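Local coordinates for protein galectin (PDB 6E20) that binds beta-galactoside sugars as a zebrafish galectin and probably takes part in innate immunity through recognition of viral envelope glycans, at residues 35-47 with 106-119. Numbering follows the deposited sequence.
Sequences GHSPEDIALHMNP and IHFPNRQGSEKYKY. With GAL (beta-D-galactopyranose), chain D.
Two backbone hydrogen bonds tie G35 to Y119 as an antiparallel hydrogen-bonded pair. The one from G35 N to Y119 O is 3.0 Å long; its partner, from Y119 N to G35 O, measures 3.2 Å.

H36 carries the polar side of the contact. With CG beside its backbone N (chi1 -65°), the imidazole reaches S114 and Y117, with K116 O at its edge, and both ring nitrogens are engaged: NE2 lies 2.9 Å from S114 OG in a hydrogen bond that either could donate, while ND1 shares a hydrogen bond with a water, which accepts another from K118 N. Atoms CD1 and CE1 of Y117 lie over one face of the imidazole, the two rings meeting obliquely with planes at 46° and Y117 CE1 3.3 Å from H36 NE2. Bonds at both ring nitrogens should hold the histidine's rotation. A second water bridges A42 O and Q112 N, joining the bulged strand to the 110-113 turn.

Packing of rings and aliphatic groups makes up much of the remainder. The Y119 ring lies flat against the S37-P38 peptide, S37 C sitting over its centre; P38 CD touches Y119 CE1 at 3.6 Å, and I41 CD1 comes obliquely to Y119 CE2. A42 CB presses on Y117 CZ at 3.4 Å. Farther along, L43 CD1 meets F108 CD2 at 3.8 Å and M45 CE lies near I106 CD1, where the two sheets face each other.

This is the beta-sandwich of the galectin carbohydrate-recognition domain: strand 105-109 belongs to one sheet, strands 40-47 and 116-124 to the other. On strand 40-47, M45 turns inward, whereas H44 bonds galactose O4 in the glycan pocket, which N61, R48 and E71 help complete.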
ATOM      1  N   GLY B  35     -10.504  -7.674   4.323  1.00 26.54           N
ATOM      2  CA  GLY B  35     -10.964  -8.597   5.380  1.00 27.92           C
ATOM      3  C   GLY B  35      -9.918  -8.807   6.444  1.00 27.55           C
ATOM      4  O   GLY B  35      -9.181  -7.861   6.729  1.00 27.94           O
ATOM      5  N   HIS B  36      -9.914  -9.992   7.046  1.00 30.58           N
ATOM      6  CA  HIS B  36      -8.994 -10.384   8.140  1.00 28.87           C
ATOM      7  C   HIS B  36      -7.884 -11.295   7.610  1.00 29.52           C
ATOM      8  O   HIS B  36      -6.818 -11.292   8.186  1.00 31.43           O
ATOM      9  CB  HIS B  36      -9.796 -11.033   9.283  1.00 29.66           C
ATOM     10  CG  HIS B  36     -10.745 -10.091   9.945  1.00 30.23           C
ATOM     11  ND1 HIS B  36     -10.337  -8.887  10.487  1.00 31.12           N
ATOM     12  CD2 HIS B  36     -12.077 -10.163  10.158  1.00 29.59           C
ATOM     13  CE1 HIS B  36     -11.376  -8.263  11.011  1.00 29.50           C
ATOM     14  NE2 HIS B  36     -12.455  -9.017  10.802  1.00 29.82           N
ATOM     15  N   SER B  37      -8.125 -12.069   6.557  1.00 32.38           N
ATOM     16  CA  SER B  37      -7.215 -13.154   6.106  1.00 30.86           C
ATOM     17  C   SER B  37      -7.711 -13.689   4.774  1.00 29.22           C
ATOM     18  O   SER B  37      -8.836 -13.404   4.391  1.00 31.23           O
ATOM     19  CB  SER B  37      -7.192 -14.278   7.115  1.00 32.33           C
ATOM     20  OG  SER B  37      -8.334 -15.103   6.932  1.00 30.34           O
ATOM     21  N   PRO B  38      -6.934 -14.537   4.069  1.00 30.57           N
ATOM     22  CA  PRO B  38      -7.403 -15.149   2.821  1.00 31.02           C
ATOM     23  C   PRO B  38      -8.716 -15.948   2.987  1.00 32.14           C
ATOM     24  O   PRO B  38      -9.464 -16.063   2.024  1.00 36.86           O
ATOM     25  CB  PRO B  38      -6.209 -16.023   2.397  1.00 32.66           C
ATOM     26  CG  PRO B  38      -5.003 -15.406   3.089  1.00 30.61           C
ATOM     27  CD  PRO B  38      -5.551 -14.912   4.407  1.00 31.72           C
ATOM     28  N   GLU B  39      -9.019 -16.407   4.202  1.00 31.98           N
ATOM     29  CA  GLU B  39     -10.199 -17.249   4.517  1.00 33.74           C
ATOM     30  C   GLU B  39     -11.322 -16.408   5.126  1.00 32.01           C
ATOM     31  O   GLU B  39     -12.359 -16.998   5.429  1.00 32.92           O
ATOM     32  CB  GLU B  39      -9.833 -18.366   5.496  1.00 37.39           C
ATOM     33  CG  GLU B  39      -9.120 -19.536   4.833  1.00 46.04           C
ATOM     34  CD  GLU B  39      -7.626 -19.361   4.644  1.00 54.58           C
ATOM     35  OE1 GLU B  39      -7.005 -18.671   5.496  1.00 59.45           O
ATOM     36  OE2 GLU B  39      -7.084 -19.905   3.642  1.00 64.08           O
ATOM     37  N   ASP B  40     -11.149 -15.096   5.285  1.00 29.19           N
ATOM     38  CA  ASP B  40     -12.176 -14.238   5.924  1.00 29.17           C
ATOM     39  C   ASP B  40     -12.149 -12.880   5.225  1.00 27.13           C
ATOM     40  O   ASP B  40     -11.402 -12.016   5.659  1.00 29.02           O
ATOM     41  CB  ASP B  40     -11.974 -14.182   7.447  1.00 30.09           C
ATOM     42  CG  ASP B  40     -13.112 -13.544   8.232  1.00 34.73           C
ATOM     43  OD1 ASP B  40     -14.118 -13.175   7.610  1.00 37.11           O
ATOM     44  OD2 ASP B  40     -12.983 -13.417   9.480  1.00 35.62           O
ATOM     45  N   ILE B  41     -12.944 -12.727   4.172  1.00 25.17           N
ATOM     46  CA  ILE B  41     -13.001 -11.495   3.333  1.00 24.82           C
ATOM     47  C   ILE B  41     -14.381 -10.872   3.520  1.00 22.35           C
ATOM     48  O   ILE B  41     -15.344 -11.492   3.103  1.00 24.95           O
ATOM     49  CB  ILE B  41     -12.726 -11.806   1.849  1.00 23.10           C
ATOM     50  CG1 ILE B  41     -11.413 -12.551   1.653  1.00 23.43           C
ATOM     51  CG2 ILE B  41     -12.774 -10.530   1.005  1.00 22.08           C
ATOM     52  CD1 ILE B  41     -10.222 -11.802   2.175  1.00 24.55           C
ATOM     53  N   ALA B  42     -14.432  -9.655   4.051  1.00 23.93           N
ATOM     54  CA  ALA B  42     -15.657  -8.876   4.335  1.00 23.58           C
ATOM     55  C   ALA B  42     -16.228  -8.257   3.058  1.00 22.42           C
ATOM     56  O   ALA B  42     -17.471  -8.191   2.924  1.00 19.80           O
ATOM     57  CB  ALA B  42     -15.328  -7.806   5.343  1.00 23.68           C
ATOM     58  N   LEU B  43     -15.342  -7.742   2.199  1.00 23.54           N
ATOM     59  CA  LEU B  43     -15.677  -7.218   0.850  1.00 23.76           C
ATOM     60  C   LEU B  43     -14.738  -7.818  -0.214  1.00 23.85           C
ATOM     61  O   LEU B  43     -13.522  -7.514  -0.214  1.00 21.75           O
ATOM     62  CB  LEU B  43     -15.571  -5.695   0.825  1.00 23.19           C
ATOM     63  CG  LEU B  43     -15.740  -5.079  -0.564  1.00 22.84           C
ATOM     64  CD1 LEU B  43     -17.104  -5.402  -1.146  1.00 24.64           C
ATOM     65  CD2 LEU B  43     -15.528  -3.574  -0.539  1.00 23.13           C
ATOM     66  N   HIS B  44     -15.334  -8.557  -1.137  1.00 22.27           N
ATOM     67  CA  HIS B  44     -14.749  -8.991  -2.421  1.00 23.24           C
ATOM     68  C   HIS B  44     -15.401  -8.146  -3.516  1.00 23.75           C
ATOM     69  O   HIS B  44     -16.596  -8.316  -3.750  1.00 24.75           O
ATOM     70  CB  HIS B  44     -14.973 -10.483  -2.618  1.00 23.78           C
ATOM     71  CG  HIS B  44     -14.657 -10.985  -3.985  1.00 22.15           C
ATOM     72  ND1 HIS B  44     -13.381 -11.324  -4.344  1.00 22.67           N
ATOM     73  CD2 HIS B  44     -15.452 -11.265  -5.049  1.00 23.49           C
ATOM     74  CE1 HIS B  44     -13.384 -11.809  -5.582  1.00 23.11           C
ATOM     75  NE2 HIS B  44     -14.655 -11.759  -6.060  1.00 21.86           N
ATOM     76  N   MET B  45     -14.653  -7.246  -4.136  1.00 23.09           N
ATOM     77  CA  MET B  45     -15.229  -6.383  -5.202  1.00 25.40           C
ATOM     78  C   MET B  45     -14.535  -6.746  -6.509  1.00 23.73           C
ATOM     79  O   MET B  45     -13.310  -6.564  -6.581  1.00 26.40           O
ATOM     80  CB  MET B  45     -15.043  -4.901  -4.901  1.00 24.69           C
ATOM     81  CG  MET B  45     -15.609  -4.031  -5.997  1.00 27.99           C
ATOM     82  SD  MET B  45     -15.065  -2.354  -5.800  1.00 33.23           S
ATOM     83  CE  MET B  45     -15.422  -1.716  -7.441  1.00 36.05           C
ATOM     84  N   ASN B  46     -15.304  -7.210  -7.484  1.00 23.13           N
ATOM     85  CA  ASN B  46     -14.771  -7.960  -8.644  1.00 23.45           C
ATOM     86  C   ASN B  46     -15.361  -7.359  -9.912  1.00 23.08           C
ATOM     87  O   ASN B  46     -16.350  -7.863 -10.452  1.00 25.66           O
ATOM     88  CB  ASN B  46     -14.992  -9.455  -8.415  1.00 22.05           C
ATOM     89  CG  ASN B  46     -14.503 -10.334  -9.542  1.00 22.68           C
ATOM     90  OD1 ASN B  46     -15.140 -11.341  -9.842  1.00 21.75           O
ATOM     91  ND2 ASN B  46     -13.392  -9.959 -10.157  1.00 18.96           N
ATOM     92  N   PRO B  47     -14.789  -6.232 -10.404  1.00 23.11           N
ATOM     93  CA  PRO B  47     -15.074  -5.760 -11.760  1.00 23.55           C
ATOM     94  C   PRO B  47     -14.684  -6.833 -12.793  1.00 24.67           C
ATOM     95  O   PRO B  47     -13.550  -7.278 -12.796  1.00 25.01           O
ATOM     96  CB  PRO B  47     -14.250  -4.477 -11.871  1.00 24.68           C
ATOM     97  CG  PRO B  47     -14.099  -4.010 -10.428  1.00 24.47           C
ATOM     98  CD  PRO B  47     -13.905  -5.309  -9.669  1.00 23.89           C
ATOM     99  N   ILE B 106     -21.624   2.166  -5.023  1.00 30.55           N
ATOM    100  CA  ILE B 106     -22.077   0.781  -4.727  1.00 30.67           C
ATOM    101  C   ILE B 106     -22.221   0.693  -3.213  1.00 29.62           C
ATOM    102  O   ILE B 106     -21.277   1.116  -2.515  1.00 25.87           O
ATOM    103  CB  ILE B 106     -21.068  -0.276  -5.224  1.00 32.29           C
ATOM    104  CG1 ILE B 106     -20.799  -0.155  -6.718  1.00 33.92           C
ATOM    105  CG2 ILE B 106     -21.525  -1.683  -4.849  1.00 34.32           C
ATOM    106  CD1 ILE B 106     -19.668  -1.037  -7.217  1.00 33.76           C
ATOM    107  N   HIS B 107     -23.337   0.147  -2.734  1.00 27.99           N
ATOM    108  CA  HIS B 107     -23.599  -0.111  -1.298  1.00 28.69           C
ATOM    109  C   HIS B 107     -23.501  -1.616  -1.133  1.00 26.69           C
ATOM    110  O   HIS B 107     -24.214  -2.299  -1.843  1.00 30.71           O
ATOM    111  CB  HIS B 107     -24.982   0.415  -0.889  1.00 33.34           C
ATOM    112  CG  HIS B 107     -25.096   1.901  -0.938  1.00 39.18           C
ATOM    113  ND1 HIS B 107     -25.106   2.612  -2.132  1.00 45.93           N
ATOM    114  CD2 HIS B 107     -25.185   2.820   0.049  1.00 47.44           C
ATOM    115  CE1 HIS B 107     -25.188   3.905  -1.871  1.00 50.91           C
ATOM    116  NE2 HIS B 107     -25.232   4.062  -0.532  1.00 52.34           N
ATOM    117  N   PHE B 108     -22.596  -2.113  -0.300  1.00 24.55           N
ATOM    118  CA  PHE B 108     -22.470  -3.566  -0.017  1.00 24.10           C
ATOM    119  C   PHE B 108     -22.443  -3.747   1.495  1.00 23.57           C
ATOM    120  O   PHE B 108     -21.662  -3.081   2.166  1.00 23.39           O
ATOM    121  CB  PHE B 108     -21.233  -4.161  -0.695  1.00 23.42           C
ATOM    122  CG  PHE B 108     -21.101  -5.644  -0.434  1.00 23.86           C
ATOM    123  CD1 PHE B 108     -21.767  -6.563  -1.221  1.00 23.52           C
ATOM    124  CD2 PHE B 108     -20.386  -6.109   0.652  1.00 23.16           C
ATOM    125  CE1 PHE B 108     -21.699  -7.919  -0.934  1.00 24.14           C
ATOM    126  CE2 PHE B 108     -20.304  -7.469   0.920  1.00 24.27           C
ATOM    127  CZ  PHE B 108     -20.961  -8.368   0.135  1.00 22.93           C
ATOM    128  N   PRO B 109     -23.297  -4.611   2.085  1.00 21.47           N
ATOM    129  CA  PRO B 109     -23.302  -4.775   3.528  1.00 22.77           C
ATOM    130  C   PRO B 109     -21.978  -5.313   4.072  1.00 24.72           C
ATOM    131  O   PRO B 109     -21.361  -6.218   3.500  1.00 24.09           O
ATOM    132  CB  PRO B 109     -24.460  -5.745   3.784  1.00 23.84           C
ATOM    133  CG  PRO B 109     -24.540  -6.534   2.508  1.00 24.29           C
ATOM    134  CD  PRO B 109     -24.266  -5.500   1.432  1.00 23.52           C
ATOM    135  N   ASN B 110     -21.598  -4.758   5.217  1.00 28.40           N
ATOM    136  CA  ASN B 110     -20.507  -5.267   6.072  1.00 26.44           C
ATOM    137  C   ASN B 110     -21.036  -6.424   6.921  1.00 29.57           C
ATOM    138  O   ASN B 110     -21.165  -6.240   8.155  1.00 31.37           O
ATOM    139  CB  ASN B 110     -19.917  -4.134   6.907  1.00 26.62           C
ATOM    140  CG  ASN B 110     -18.676  -4.530   7.674  1.00 27.43           C
ATOM    141  OD1 ASN B 110     -18.277  -3.804   8.584  1.00 33.78           O
ATOM    142  ND2 ASN B 110     -18.083  -5.670   7.352  1.00 24.88           N
ATOM    143  N   ARG B 111     -21.247  -7.585   6.298  1.00 28.12           N
ATOM    144  CA  ARG B 111     -21.812  -8.804   6.954  1.00 28.66           C
ATOM    145  C   ARG B 111     -20.867  -9.301   8.050  1.00 30.68           C
ATOM    146  O   ARG B 111     -21.386  -9.754   9.091  1.00 30.66           O
ATOM    147  CB  ARG B 111     -22.053  -9.939   5.964  1.00 26.71           C
ATOM    148  CG  ARG B 111     -22.984  -9.559   4.825  1.00 28.57           C
ATOM    149  CD  ARG B 111     -22.740 -10.470   3.648  1.00 28.87           C
ATOM    150  NE  ARG B 111     -23.735 -10.336   2.603  1.00 26.15           N
ATOM    151  CZ  ARG B 111     -23.587 -10.765   1.355  1.00 23.98           C
ATOM    152  NH1 ARG B 111     -22.457 -11.329   0.969  1.00 24.43           N
ATOM    153  NH2 ARG B 111     -24.560 -10.587   0.481  1.00 25.52           N
ATOM    154  N   GLN B 112     -19.548  -9.220   7.842  1.00 31.05           N
ATOM    155  CA  GLN B 112     -18.549  -9.662   8.855  1.00 31.46           C
ATOM    156  C   GLN B 112     -18.697  -8.793  10.111  1.00 28.78           C
ATOM    157  O   GLN B 112     -18.419  -9.293  11.176  1.00 31.99           O
ATOM    158  CB  GLN B 112     -17.137  -9.694   8.264  1.00 33.75           C
ATOM    159  CG  GLN B 112     -16.021 -10.082   9.247  1.00 34.00           C
ATOM    160  CD  GLN B 112     -15.998 -11.533   9.680  1.00 36.11           C
ATOM    161  OE1 GLN B 112     -15.228 -11.937  10.559  1.00 35.61           O
ATOM    162  NE2 GLN B 112     -16.822 -12.344   9.048  1.00 42.37           N
ATOM    163  N   GLY B 113     -19.093  -7.533   9.981  1.00 33.24           N
ATOM    164  CA  GLY B 113     -19.485  -6.678  11.120  1.00 34.51           C
ATOM    165  C   GLY B 113     -18.322  -5.974  11.801  1.00 36.38           C
ATOM    166  O   GLY B 113     -18.607  -5.128  12.679  1.00 33.87           O
ATOM    167  N   SER B 114     -17.062  -6.276  11.452  1.00 32.89           N
ATOM    168  CA  SER B 114     -15.895  -5.710  12.181  1.00 33.63           C
ATOM    169  C   SER B 114     -15.769  -4.222  11.837  1.00 33.89           C
ATOM    170  O   SER B 114     -16.317  -3.794  10.795  1.00 32.37           O
ATOM    171  CB  SER B 114     -14.620  -6.466  11.943  1.00 33.79           C
ATOM    172  OG  SER B 114     -14.840  -7.867  12.001  1.00 29.23           O
ATOM    173  N   GLU B 115     -15.131  -3.458  12.732  1.00 35.10           N
ATOM    174  CA  GLU B 115     -14.832  -2.012  12.580  1.00 35.41           C
ATOM    175  C   GLU B 115     -13.380  -1.800  12.132  1.00 33.06           C
ATOM    176  O   GLU B 115     -13.022  -0.636  11.898  1.00 29.32           O
ATOM    177  CB  GLU B 115     -15.104  -1.283  13.900  1.00 39.10           C
ATOM    178  CG  GLU B 115     -16.594  -1.114  14.167  1.00 46.98           C
ATOM    179  CD  GLU B 115     -16.952  -0.683  15.577  1.00 49.67           C
ATOM    180  OE1 GLU B 115     -16.689   0.483  15.904  1.00 51.74           O
ATOM    181  OE2 GLU B 115     -17.471  -1.529  16.342  1.00 53.84           O
ATOM    182  N   LYS B 116     -12.585  -2.867  11.991  1.00 34.19           N
ATOM    183  CA  LYS B 116     -11.175  -2.757  11.538  1.00 34.79           C
ATOM    184  C   LYS B 116     -10.771  -3.990  10.734  1.00 30.96           C
ATOM    185  O   LYS B 116     -10.988  -5.091  11.216  1.00 32.95           O
ATOM    186  CB  LYS B 116     -10.259  -2.594  12.751  1.00 36.99           C
ATOM    187  CG  LYS B 116      -8.822  -2.198  12.438  1.00 40.38           C
ATOM    188  CD  LYS B 116      -8.023  -1.863  13.685  1.00 40.01           C
ATOM    189  CE  LYS B 116      -7.761  -3.070  14.566  1.00 42.27           C
ATOM    190  NZ  LYS B 116      -7.263  -2.662  15.899  1.00 43.04           N
ATOM    191  N   TYR B 117     -10.138  -3.769   9.578  1.00 31.38           N
ATOM    192  CA  TYR B 117      -9.627  -4.809   8.648  1.00 29.85           C
ATOM    193  C   TYR B 117      -8.148  -4.529   8.337  1.00 27.51           C
ATOM    194  O   TYR B 117      -7.824  -3.410   7.944  1.00 25.74           O
ATOM    195  CB  TYR B 117     -10.513  -4.820   7.399  1.00 30.85           C
ATOM    196  CG  TYR B 117     -11.925  -5.268   7.686  1.00 30.08           C
ATOM    197  CD1 TYR B 117     -12.154  -6.543   8.167  1.00 28.80           C
ATOM    198  CD2 TYR B 117     -13.015  -4.429   7.514  1.00 30.27           C
ATOM    199  CE1 TYR B 117     -13.427  -6.994   8.442  1.00 29.73           C
ATOM    200  CE2 TYR B 117     -14.308  -4.868   7.775  1.00 30.29           C
ATOM    201  CZ  TYR B 117     -14.512  -6.154   8.252  1.00 30.10           C
ATOM    202  OH  TYR B 117     -15.758  -6.627   8.564  1.00 28.82           O
ATOM    203  N   LYS B 118      -7.282  -5.527   8.529  1.00 32.22           N
ATOM    204  CA  LYS B 118      -5.804  -5.398   8.403  1.00 34.82           C
ATOM    205  C   LYS B 118      -5.279  -6.318   7.282  1.00 32.59           C
ATOM    206  O   LYS B 118      -4.028  -6.435   7.136  1.00 29.47           O
ATOM    207  CB  LYS B 118      -5.178  -5.659   9.773  1.00 35.82           C
ATOM    208  CG  LYS B 118      -5.519  -4.581  10.797  1.00 42.33           C
ATOM    209  CD  LYS B 118      -5.189  -4.927  12.238  1.00 45.59           C
ATOM    210  CE  LYS B 118      -3.829  -5.557  12.421  1.00 49.43           C
ATOM    211  NZ  LYS B 118      -3.492  -5.686  13.860  1.00 55.73           N
ATOM    212  N   TYR B 119      -6.181  -6.874   6.471  1.00 27.65           N
ATOM    213  CA  TYR B 119      -5.841  -7.719   5.300  1.00 27.54           C
ATOM    214  C   TYR B 119      -6.413  -7.095   4.017  1.00 26.16           C
ATOM    215  O   TYR B 119      -7.627  -6.873   3.923  1.00 25.65           O
ATOM    216  CB  TYR B 119      -6.319  -9.148   5.566  1.00 27.94           C
ATOM    217  CG  TYR B 119      -6.081 -10.078   4.413  1.00 27.24           C
ATOM    218  CD1 TYR B 119      -4.893 -10.767   4.257  1.00 28.29           C
ATOM    219  CD2 TYR B 119      -7.044 -10.213   3.440  1.00 28.71           C
ATOM    220  CE1 TYR B 119      -4.687 -11.599   3.168  1.00 27.87           C
ATOM    221  CE2 TYR B 119      -6.857 -11.044   2.355  1.00 29.54           C
ATOM    222  CZ  TYR B 119      -5.675 -11.738   2.215  1.00 27.35           C
ATOM    223  OH  TYR B 119      -5.553 -12.546   1.123  1.00 28.62           O
TER
HETATM  224  C1  GAL D   2     -17.345 -16.705  -8.312  1.00 24.83           C
HETATM  225  C2  GAL D   2     -15.917 -16.482  -8.746  1.00 25.89           C
HETATM  226  C3  GAL D   2     -15.071 -16.058  -7.551  1.00 25.32           C
HETATM  227  C4  GAL D   2     -15.717 -14.849  -6.869  1.00 23.87           C
HETATM  228  C5  GAL D   2     -17.172 -15.206  -6.494  1.00 24.24           C
HETATM  229  C6  GAL D   2     -17.959 -14.037  -5.852  1.00 24.08           C
HETATM  230  O2  GAL D   2     -15.454 -17.730  -9.266  1.00 25.31           O
HETATM  231  O3  GAL D   2     -13.771 -15.735  -7.978  1.00 23.75           O
HETATM  232  O4  GAL D   2     -15.647 -13.785  -7.819  1.00 20.52           O
HETATM  233  O5  GAL D   2     -17.886 -15.586  -7.668  1.00 25.28           O
HETATM  234  O6  GAL D   2     -19.355 -14.361  -5.717  1.00 22.41           O
HETATM  235  O   HOH W   1      -7.894  -7.562  10.357  1.00 26.39           O
HETATM  236  O   HOH W   2     -19.034  -9.113   4.895  1.00 25.41           O